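Long-range contacts in lipopolysaccharide heptosyltransferase 2 (Escherichia coli, PDB 1PSW), which transfers the second heptose unit from ADP-L-glycero-beta-D-manno-heptose onto heptosyl-Kdo2-lipid A while the core oligosaccharide of lipopolysaccharide is built: residues 103-108 with 116-121; 169-174 with 256-261; 180-185 with 215-220. All coordinates share one frame; numbering follows the deposited sequence.

Contact 1 of 3, residues 103-108 with 116-121; sequences PHRTGW and LLNDVR
Asn118 CG sits between its backbone N and carbonyl carbon (chi1 40°), which lays the amide over one face of the Arg105 guanidinium, planes 69° apart; the arginine chain bends at chi3 (-66°) to reach Leu116. Asn118 OD1 takes the backbone N-H of Arg105 in a nearly straight bond of 2.9 Å, while ND2 bonds Pro103 O weakly. Arg105 NE donates to Leu116 O at 2.7 Å, from above the carbonyl plane, and NH1 reaches back to Ile102 O. A leucine in place of Arg105 would probably leave Leu116 O without its NE-H donor and the turn before strand 119-121 less firmly fixed. That strand runs parallel to 104-108 at the edge of the N-terminal Rossmann-like sheet of this GT-B enzyme, and Arg121 N closes on Gly107 O at 3.1 Å. On the face carrying Trp108, Thr106 OG1 donates to Asp119 OD2 on its anti lone pair, 2.7 Å away. Arg121 grips the same carboxylate side-on through NE and NH2, and NH2 also bonds Tyr140 O. Thr106 CG2 lies over one face of this guanidinium, and Arg121 CB rests against a face of the Trp108 ring, 3.5 Å from CE3.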
loop_
_atom_site.group_PDB
_atom_site.type_symbol
_atom_site.label_atom_id
_atom_site.label_comp_id
_atom_site.label_asym_id
_atom_site.label_seq_id
_atom_site.Cartn_x
_atom_site.Cartn_y
_atom_site.Cartn_z
ATOM N N PRO A 103 -24.161 -16.126 5.902
ATOM C CA PRO A 103 -25.382 -15.369 6.201
ATOM C C PRO A 103 -25.311 -13.857 6.056
ATOM O O PRO A 103 -26.240 -13.238 5.530
ATOM C CB PRO A 103 -25.704 -15.793 7.629
ATOM C CG PRO A 103 -24.346 -16.019 8.216
ATOM C CD PRO A 103 -23.654 -16.791 7.115
ATOM N N HIS A 104 -24.219 -13.263 6.525
ATOM C CA HIS A 104 -24.047 -11.813 6.465
ATOM C C HIS A 104 -22.918 -11.413 5.527
ATOM O O HIS A 104 -21.748 -11.668 5.799
ATOM C CB HIS A 104 -23.772 -11.277 7.871
ATOM C CG HIS A 104 -24.815 -11.659 8.873
ATOM N ND1 HIS A 104 -25.126 -12.971 9.161
ATOM C CD2 HIS A 104 -25.629 -10.902 9.647
ATOM C CE1 HIS A 104 -26.085 -13.005 10.069
ATOM N NE2 HIS A 104 -26.409 -11.763 10.382
ATOM N N ARG A 105 -23.284 -10.774 4.425
ATOM C CA ARG A 105 -22.322 -10.336 3.426
ATOM C C ARG A 105 -22.414 -8.822 3.234
ATOM O O ARG A 105 -23.397 -8.315 2.694
ATOM C CB ARG A 105 -22.595 -11.071 2.115
ATOM C CG ARG A 105 -22.693 -12.586 2.295
ATOM C CD ARG A 105 -22.914 -13.309 0.972
ATOM N NE ARG A 105 -24.206 -12.988 0.364
ATOM C CZ ARG A 105 -25.387 -13.288 0.900
ATOM N NH1 ARG A 105 -25.452 -13.919 2.065
ATOM N NH2 ARG A 105 -26.505 -12.959 0.269
ATOM N N THR A 106 -21.371 -8.113 3.673
ATOM C CA THR A 106 -21.321 -6.649 3.614
ATOM C C THR A 106 -20.354 -6.060 2.588
ATOM O O THR A 106 -19.327 -6.655 2.271
ATOM C CB THR A 106 -20.929 -6.071 4.988
ATOM O OG1 THR A 106 -21.755 -6.651 6.005
ATOM C CG2 THR A 106 -21.097 -4.555 4.996
ATOM N N GLY A 107 -20.689 -4.870 2.094
ATOM C CA GLY A 107 -19.844 -4.193 1.127
ATOM C C GLY A 107 -20.549 -3.022 0.474
ATOM O O GLY A 107 -21.777 -2.941 0.505
ATOM N N TRP A 108 -19.785 -2.097 -0.101
ATOM C CA TRP A 108 -20.408 -0.960 -0.771
ATOM C C TRP A 108 -21.078 -1.495 -2.030
ATOM O O TRP A 108 -20.658 -2.510 -2.580
ATOM C CB TRP A 108 -19.370 0.108 -1.125
ATOM C CG TRP A 108 -18.742 0.719 0.090
ATOM C CD1 TRP A 108 -17.544 0.383 0.657
ATOM C CD2 TRP A 108 -19.309 1.740 0.923
ATOM N NE1 TRP A 108 -17.330 1.134 1.791
ATOM C CE2 TRP A 108 -18.397 1.973 1.977
ATOM C CE3 TRP A 108 -20.500 2.483 0.881
ATOM C CZ2 TRP A 108 -18.637 2.911 2.981
ATOM C CZ3 TRP A 108 -20.738 3.423 1.883
ATOM C CH2 TRP A 108 -19.808 3.626 2.918
ATOM N N LEU A 116 -25.592 -10.362 -4.309
ATOM C CA LEU A 116 -24.477 -10.976 -3.612
ATOM C C LEU A 116 -24.263 -10.386 -2.225
ATOM O O LEU A 116 -23.654 -11.021 -1.369
ATOM C CB LEU A 116 -23.212 -10.822 -4.452
ATOM C CG LEU A 116 -23.386 -11.206 -5.921
ATOM C CD1 LEU A 116 -22.037 -11.144 -6.613
ATOM C CD2 LEU A 116 -23.974 -12.611 -6.034
ATOM N N LEU A 117 -24.775 -9.179 -2.006
ATOM C CA LEU A 117 -24.623 -8.502 -0.722
ATOM C C LEU A 117 -25.971 -8.186 -0.080
ATOM O O LEU A 117 -26.717 -7.341 -0.575
ATOM C CB LEU A 117 -23.839 -7.196 -0.911
ATOM C CG LEU A 117 -22.418 -7.294 -1.477
ATOM C CD1 LEU A 117 -21.915 -5.907 -1.844
ATOM C CD2 LEU A 117 -21.499 -7.948 -0.457
ATOM N N ASN A 118 -26.285 -8.863 1.021
ATOM C CA ASN A 118 -27.547 -8.618 1.710
ATOM C C ASN A 118 -27.426 -7.449 2.678
ATOM O O ASN A 118 -28.376 -7.109 3.382
ATOM C CB ASN A 118 -28.019 -9.869 2.458
ATOM C CG ASN A 118 -26.890 -10.611 3.133
ATOM O OD1 ASN A 118 -26.008 -10.014 3.747
ATOM N ND2 ASN A 118 -26.921 -11.934 3.030
ATOM N N ASP A 119 -26.247 -6.838 2.709
ATOM C CA ASP A 119 -25.996 -5.690 3.570
ATOM C C ASP A 119 -25.244 -4.658 2.737
ATOM O O ASP A 119 -24.118 -4.272 3.057
ATOM C CB ASP A 119 -25.175 -6.114 4.791
ATOM C CG ASP A 119 -24.877 -4.958 5.730
ATOM O OD1 ASP A 119 -25.686 -4.012 5.795
ATOM O OD2 ASP A 119 -23.837 -5.003 6.420
ATOM N N VAL A 120 -25.889 -4.231 1.655
ATOM C CA VAL A 120 -25.330 -3.254 0.731
ATOM C C VAL A 120 -25.318 -1.854 1.333
ATOM O O VAL A 120 -26.287 -1.424 1.959
ATOM C CB VAL A 120 -26.141 -3.230 -0.588
ATOM C CG1 VAL A 120 -27.599 -2.901 -0.297
ATOM C CG2 VAL A 120 -25.550 -2.215 -1.554
ATOM N N ARG A 121 -24.210 -1.147 1.146
ATOM C CA ARG A 121 -24.072 0.209 1.662
ATOM C C ARG A 121 -24.013 1.162 0.471
ATOM O O ARG A 121 -23.193 0.983 -0.428
ATOM C CB ARG A 121 -22.787 0.333 2.493
ATOM C CG ARG A 121 -22.593 -0.739 3.572
ATOM C CD ARG A 121 -23.678 -0.685 4.636
ATOM N NE ARG A 121 -23.473 -1.670 5.703
ATOM C CZ ARG A 121 -22.544 -1.578 6.651
ATOM N NH1 ARG A 121 -21.715 -0.541 6.681
ATOM N NH2 ARG A 121 -22.449 -2.521 7.580
#

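Contact 2 of 3, residues 169-174 with 256-261; sequences YTCNQF and VILIAA
Leu258 pushes its isobutyl end between Thr170, Cys171 and Phe174, its CG lying 3.7 Å from Thr170 CG2. The contact packs helix 164-173 against helix 252-260, whose short segments cross at -106° with their axes 9.6 Å apart, in the C-terminal Rossmann-like domain of the GT-B fold. No hydrogen bond joins the two segments, and the join is made by van der Waals contacts alone. With CG anti to its carbonyl carbon (chi1 -69°), Leu258 directs its two methyls to different neighbours: CD1 meets the Phe174 ring obliquely at CD2, 3.9 Å away, while Leu258 CD2 lies between Thr170 CG2 and Cys171 SG, 4.0 Å from the sulfur. One turn further on, Ala261 CB meets the same sulfur at 4.2 Å, so SG touches two residues of segment 256-261. Across the crossing, Thr170 and Ile257 meet at about a right angle. The hydroxyl of Thr170 is buried among apolar atoms here, but it hydrogen-bonds Glu166 O, one turn earlier in its own helix. Cys171 also touches Met182 of strand 182-186, and Leu258 packs on Phe219 and Leu246. Against that bonded hydroxyl rests Ile257 CG2, 3.5 Å from Thr170 OG1, with CD1 of the same isoleucine close by.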
loop_
_atom_site.group_PDB
_atom_site.type_symbol
_atom_site.label_atom_id
_atom_site.label_comp_id
_atom_site.label_asym_id
_atom_site.label_seq_id
_atom_site.Cartn_x
_atom_site.Cartn_y
_atom_site.Cartn_z
ATOM N N TYR A 169 18.995 -9.496 8.550
ATOM C CA TYR A 169 19.100 -10.623 7.639
ATOM C C TYR A 169 18.699 -10.283 6.209
ATOM O O TYR A 169 19.389 -10.635 5.254
ATOM C CB TYR A 169 18.233 -11.802 8.093
ATOM C CG TYR A 169 18.139 -12.861 7.014
ATOM C CD1 TYR A 169 19.284 -13.539 6.585
ATOM C CD2 TYR A 169 16.944 -13.091 6.327
ATOM C CE1 TYR A 169 19.245 -14.399 5.496
ATOM C CE2 TYR A 169 16.896 -13.957 5.234
ATOM C CZ TYR A 169 18.056 -14.602 4.823
ATOM O OH TYR A 169 18.050 -15.438 3.727
ATOM N N THR A 170 17.565 -9.613 6.061
ATOM C CA THR A 170 17.056 -9.265 4.744
ATOM C C THR A 170 18.025 -8.363 3.978
ATOM O O THR A 170 18.157 -8.499 2.765
ATOM C CB THR A 170 15.642 -8.647 4.868
ATOM O OG1 THR A 170 14.786 -9.566 5.562
ATOM C CG2 THR A 170 15.044 -8.399 3.502
ATOM N N CYS A 171 18.714 -7.462 4.678
ATOM C CA CYS A 171 19.686 -6.621 3.995
ATOM C C CYS A 171 20.805 -7.503 3.434
ATOM O O CYS A 171 21.293 -7.262 2.327
ATOM C CB CYS A 171 20.262 -5.559 4.934
ATOM S SG CYS A 171 19.150 -4.131 5.112
ATOM N N ASN A 172 21.225 -8.518 4.190
ATOM C CA ASN A 172 22.268 -9.418 3.690
ATOM C C ASN A 172 21.714 -10.303 2.566
ATOM O O ASN A 172 22.425 -10.629 1.619
ATOM C CB ASN A 172 22.833 -10.316 4.805
ATOM C CG ASN A 172 23.714 -9.562 5.785
ATOM O OD1 ASN A 172 24.498 -8.684 5.400
ATOM N ND2 ASN A 172 23.608 -9.918 7.058
ATOM N N GLN A 173 20.452 -10.701 2.682
ATOM C CA GLN A 173 19.809 -11.539 1.674
ATOM C C GLN A 173 19.826 -10.851 0.310
ATOM O O GLN A 173 19.833 -11.505 -0.730
ATOM C CB GLN A 173 18.376 -11.829 2.119
ATOM C CG GLN A 173 17.473 -12.560 1.147
ATOM C CD GLN A 173 16.193 -12.979 1.845
ATOM O OE1 GLN A 173 15.468 -12.140 2.391
ATOM N NE2 GLN A 173 15.907 -14.271 1.833
ATOM N N PHE A 174 19.843 -9.524 0.319
ATOM C CA PHE A 174 19.862 -8.785 -0.927
ATOM C C PHE A 174 21.194 -8.096 -1.210
ATOM O O PHE A 174 21.274 -7.138 -1.976
ATOM C CB PHE A 174 18.671 -7.825 -0.951
ATOM C CG PHE A 174 17.375 -8.519 -1.233
ATOM C CD1 PHE A 174 17.026 -8.838 -2.543
ATOM C CD2 PHE A 174 16.557 -8.961 -0.193
ATOM C CE1 PHE A 174 15.885 -9.591 -2.812
ATOM C CE2 PHE A 174 15.413 -9.714 -0.451
ATOM C CZ PHE A 174 15.081 -10.032 -1.760
ATOM N N VAL A 256 8.646 -4.892 2.446
ATOM C CA VAL A 256 8.223 -4.232 3.681
ATOM C C VAL A 256 9.407 -4.090 4.635
ATOM O O VAL A 256 9.642 -3.028 5.202
ATOM C CB VAL A 256 7.132 -5.040 4.399
ATOM C CG1 VAL A 256 6.958 -4.523 5.812
ATOM C CG2 VAL A 256 5.809 -4.926 3.623
ATOM N N ILE A 257 10.146 -5.180 4.809
ATOM C CA ILE A 257 11.306 -5.198 5.691
ATOM C C ILE A 257 12.379 -4.201 5.236
ATOM O O ILE A 257 12.850 -3.393 6.025
ATOM C CB ILE A 257 11.918 -6.628 5.762
ATOM C CG1 ILE A 257 10.920 -7.589 6.427
ATOM C CG2 ILE A 257 13.234 -6.590 6.534
ATOM C CD1 ILE A 257 11.225 -9.065 6.207
ATOM N N LEU A 258 12.734 -4.246 3.956
ATOM C CA LEU A 258 13.763 -3.341 3.423
ATOM C C LEU A 258 13.372 -1.861 3.497
ATOM O O LEU A 258 14.210 -1.002 3.771
ATOM C CB LEU A 258 14.114 -3.724 1.983
ATOM C CG LEU A 258 14.852 -5.066 1.859
ATOM C CD1 LEU A 258 15.011 -5.463 0.396
ATOM C CD2 LEU A 258 16.218 -4.971 2.535
ATOM N N ILE A 259 12.108 -1.571 3.220
ATOM C CA ILE A 259 11.625 -0.206 3.312
ATOM C C ILE A 259 11.777 0.261 4.768
ATOM O O ILE A 259 12.214 1.384 5.033
ATOM C CB ILE A 259 10.143 -0.119 2.847
ATOM C CG1 ILE A 259 10.096 -0.241 1.320
ATOM C CG2 ILE A 259 9.504 1.212 3.304
ATOM C CD1 ILE A 259 8.700 -0.376 0.735
ATOM N N ALA A 260 11.448 -0.614 5.711
ATOM C CA ALA A 260 11.565 -0.283 7.125
ATOM C C ALA A 260 13.021 0.035 7.484
ATOM O O ALA A 260 13.281 0.845 8.366
ATOM C CB ALA A 260 11.062 -1.459 7.971
ATOM N N ALA A 261 13.969 -0.601 6.794
ATOM C CA ALA A 261 15.391 -0.389 7.065
ATOM C C ALA A 261 15.954 0.907 6.475
ATOM O O ALA A 261 17.080 1.286 6.773
ATOM C CB ALA A 261 16.195 -1.583 6.565
#

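Contact 3 of 3, residues 180-185 with 215-220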
loop_
_atom_site.group_PDB
_atom_site.type_symbol
_atom_site.label_atom_id
_atom_site.label_comp_id
_atom_site.label_asym_id
_atom_site.label_seq_id
_atom_site.Cartn_x
_atom_site.Cartn_y
_atom_site.Cartn_z
ATOM N N ARG A 180 26.812 2.101 4.886
ATOM C CA ARG A 180 26.183 3.394 4.634
ATOM C C ARG A 180 24.663 3.315 4.757
ATOM O O ARG A 180 24.051 2.311 4.382
ATOM C CB ARG A 180 26.597 3.938 3.250
ATOM C CG ARG A 180 27.936 4.681 3.299
ATOM C CD ARG A 180 28.657 4.792 1.959
ATOM N NE ARG A 180 27.920 5.562 0.972
ATOM C CZ ARG A 180 28.455 6.495 0.185
ATOM N NH1 ARG A 180 29.745 6.794 0.258
ATOM N NH2 ARG A 180 27.690 7.141 -0.685
ATOM N N PRO A 181 24.041 4.366 5.325
ATOM C CA PRO A 181 22.585 4.423 5.498
ATOM C C PRO A 181 21.889 4.400 4.142
ATOM O O PRO A 181 22.434 4.886 3.151
ATOM C CB PRO A 181 22.375 5.733 6.260
ATOM C CG PRO A 181 23.542 6.573 5.831
ATOM C CD PRO A 181 24.676 5.576 5.876
HETATM N N MSE A 182 20.682 3.848 4.105
HETATM C CA MSE A 182 19.951 3.725 2.860
HETATM C C MSE A 182 18.750 4.632 2.679
HETATM O O MSE A 182 17.995 4.909 3.615
HETATM C CB MSE A 182 19.461 2.289 2.681
HETATM C CG MSE A 182 20.467 1.237 3.092
HETATM SE SE MSE A 182 19.757 -0.552 2.891
HETATM C CE MSE A 182 18.386 -0.503 4.207
ATOM N N ILE A 183 18.573 5.073 1.444
ATOM C CA ILE A 183 17.430 5.886 1.070
ATOM C C ILE A 183 16.742 5.002 0.035
ATOM O O ILE A 183 17.399 4.441 -0.845
ATOM C CB ILE A 183 17.858 7.208 0.414
ATOM C CG1 ILE A 183 18.638 8.067 1.428
ATOM C CG2 ILE A 183 16.623 7.940 -0.104
ATOM C CD1 ILE A 183 17.796 8.578 2.589
ATOM N N GLY A 184 15.432 4.844 0.154
ATOM C CA GLY A 184 14.727 4.020 -0.805
ATOM C C GLY A 184 13.932 4.852 -1.798
ATOM O O GLY A 184 13.355 5.869 -1.429
ATOM N N PHE A 185 13.929 4.431 -3.064
ATOM C CA PHE A 185 13.175 5.103 -4.130
ATOM C C PHE A 185 12.123 4.123 -4.654
ATOM O O PHE A 185 12.384 2.929 -4.763
ATOM C CB PHE A 185 14.078 5.473 -5.327
ATOM C CG PHE A 185 15.043 6.609 -5.081
ATOM C CD1 PHE A 185 15.071 7.284 -3.871
ATOM C CD2 PHE A 185 15.926 7.004 -6.091
ATOM C CE1 PHE A 185 15.968 8.344 -3.653
ATOM C CE2 PHE A 185 16.827 8.056 -5.893
ATOM C CZ PHE A 185 16.844 8.727 -4.669
ATOM N N GLN A 215 23.337 5.529 0.421
ATOM C CA GLN A 215 23.305 4.564 -0.669
ATOM C C GLN A 215 21.826 4.535 -1.047
ATOM O O GLN A 215 20.966 4.837 -0.219
ATOM C CB GLN A 215 23.796 3.178 -0.237
ATOM C CG GLN A 215 22.942 2.451 0.788
ATOM C CD GLN A 215 23.422 1.027 1.005
ATOM O OE1 GLN A 215 23.392 0.208 0.085
ATOM N NE2 GLN A 215 23.877 0.727 2.219
ATOM N N VAL A 216 21.528 4.187 -2.292
ATOM C CA VAL A 216 20.150 4.176 -2.765
ATOM C C VAL A 216 19.685 2.775 -3.147
ATOM O O VAL A 216 20.465 1.952 -3.634
ATOM C CB VAL A 216 20.006 5.139 -3.983
ATOM C CG1 VAL A 216 18.606 5.066 -4.580
ATOM C CG2 VAL A 216 20.321 6.562 -3.534
ATOM N N VAL A 217 18.410 2.506 -2.891
ATOM C CA VAL A 217 17.808 1.228 -3.221
ATOM C C VAL A 217 16.500 1.527 -3.935
ATOM O O VAL A 217 15.692 2.320 -3.457
ATOM C CB VAL A 217 17.513 0.392 -1.949
ATOM C CG1 VAL A 217 16.916 -0.957 -2.334
ATOM C CG2 VAL A 217 18.786 0.202 -1.136
ATOM N N LEU A 218 16.295 0.882 -5.079
ATOM C CA LEU A 218 15.093 1.084 -5.892
ATOM C C LEU A 218 14.142 -0.082 -5.674
ATOM O O LEU A 218 14.535 -1.235 -5.843
ATOM C CB LEU A 218 15.477 1.158 -7.377
ATOM C CG LEU A 218 16.697 2.034 -7.693
ATOM C CD1 LEU A 218 17.119 1.885 -9.154
ATOM C CD2 LEU A 218 16.365 3.495 -7.376
ATOM N N PHE A 219 12.900 0.221 -5.298
ATOM C CA PHE A 219 11.886 -0.804 -5.059
ATOM C C PHE A 219 10.813 -0.735 -6.133
ATOM O O PHE A 219 10.527 0.340 -6.664
ATOM C CB PHE A 219 11.203 -0.610 -3.699
ATOM C CG PHE A 219 12.127 -0.712 -2.524
ATOM C CD1 PHE A 219 12.648 -1.940 -2.139
ATOM C CD2 PHE A 219 12.459 0.424 -1.785
ATOM C CE1 PHE A 219 13.487 -2.039 -1.033
ATOM C CE2 PHE A 219 13.297 0.338 -0.677
ATOM C CZ PHE A 219 13.811 -0.895 -0.301
ATOM N N GLY A 220 10.209 -1.878 -6.441
ATOM C CA GLY A 220 9.161 -1.909 -7.449
ATOM C C GLY A 220 8.834 -3.324 -7.880
ATOM O O GLY A 220 9.396 -4.284 -7.356
#
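Gln215 NE2 donates to Arg180 O at 2.7 Å, with the carbonyl oxygen lying in the plane of the glutamine amide and an N-H...O angle of 166°. The same nitrogen also hydrogen-bonds Ser177 O, so two main-chain oxygens of the approach to strand 182-186 hold this buried amide and fix its rotation. Beside it the backbone ladder begins with Gln215 N to Pro181 O and Ile183 N to Gln215 O; further along, Phe185 N meets Val217 O at 2.8 Å, and Phe219 N bonds Phe185 O. Chi1 of 65° folds the Gln215 chain over its own backbone, and it then runs alongside selenomethionine Met182, whose CG lies 3.6 Å from NE2. The SE of Met182 reaches Val217 CG2 on the same face. There the absence of a side chain at Gly184 leaves room for the Phe219 ring, whose CE2 comes to 4.0 Å from Gly184 CA. On the other face, Val216 CG1 sits over the Phe185 ring in a CH-pi contact, 3.7 Å from the centroid, while Leu218 CD2 packs against Phe185 CB at 3.7 Å. Helix 199-211 packs on this face through Leu205, Ala206 and Leu209. The two parallel strands and the helix between them form a beta-alpha-beta crossover, the repeating unit of the Rossmann-like C-terminal domain of GT-B glycosyltransferases.

Overall arrangement
Contact 1 belongs to one Rossmann-like domain and contacts 2 and 3 to the other, their centres 40 Å or more from that of contact 1 and on the opposite side of the chain's centre. Contacts 1 and 3 both pair parallel strands, but 119-121 is an outermost strand and contact 1 is only partly buried, with a salt bridge inside its edge strand, whereas contact 3 lies in a sheet interior and relies on a regular ladder and largely apolar faces, with one buried glutamine amide. Contact 2, also buried, is wholly van der Waals between its segments. It adjoins contact 3, about 11 Å away between centres: Ile259 presses on Phe219 and Ala261 O on Met182 CE, setting helix 252-260 against contact 3.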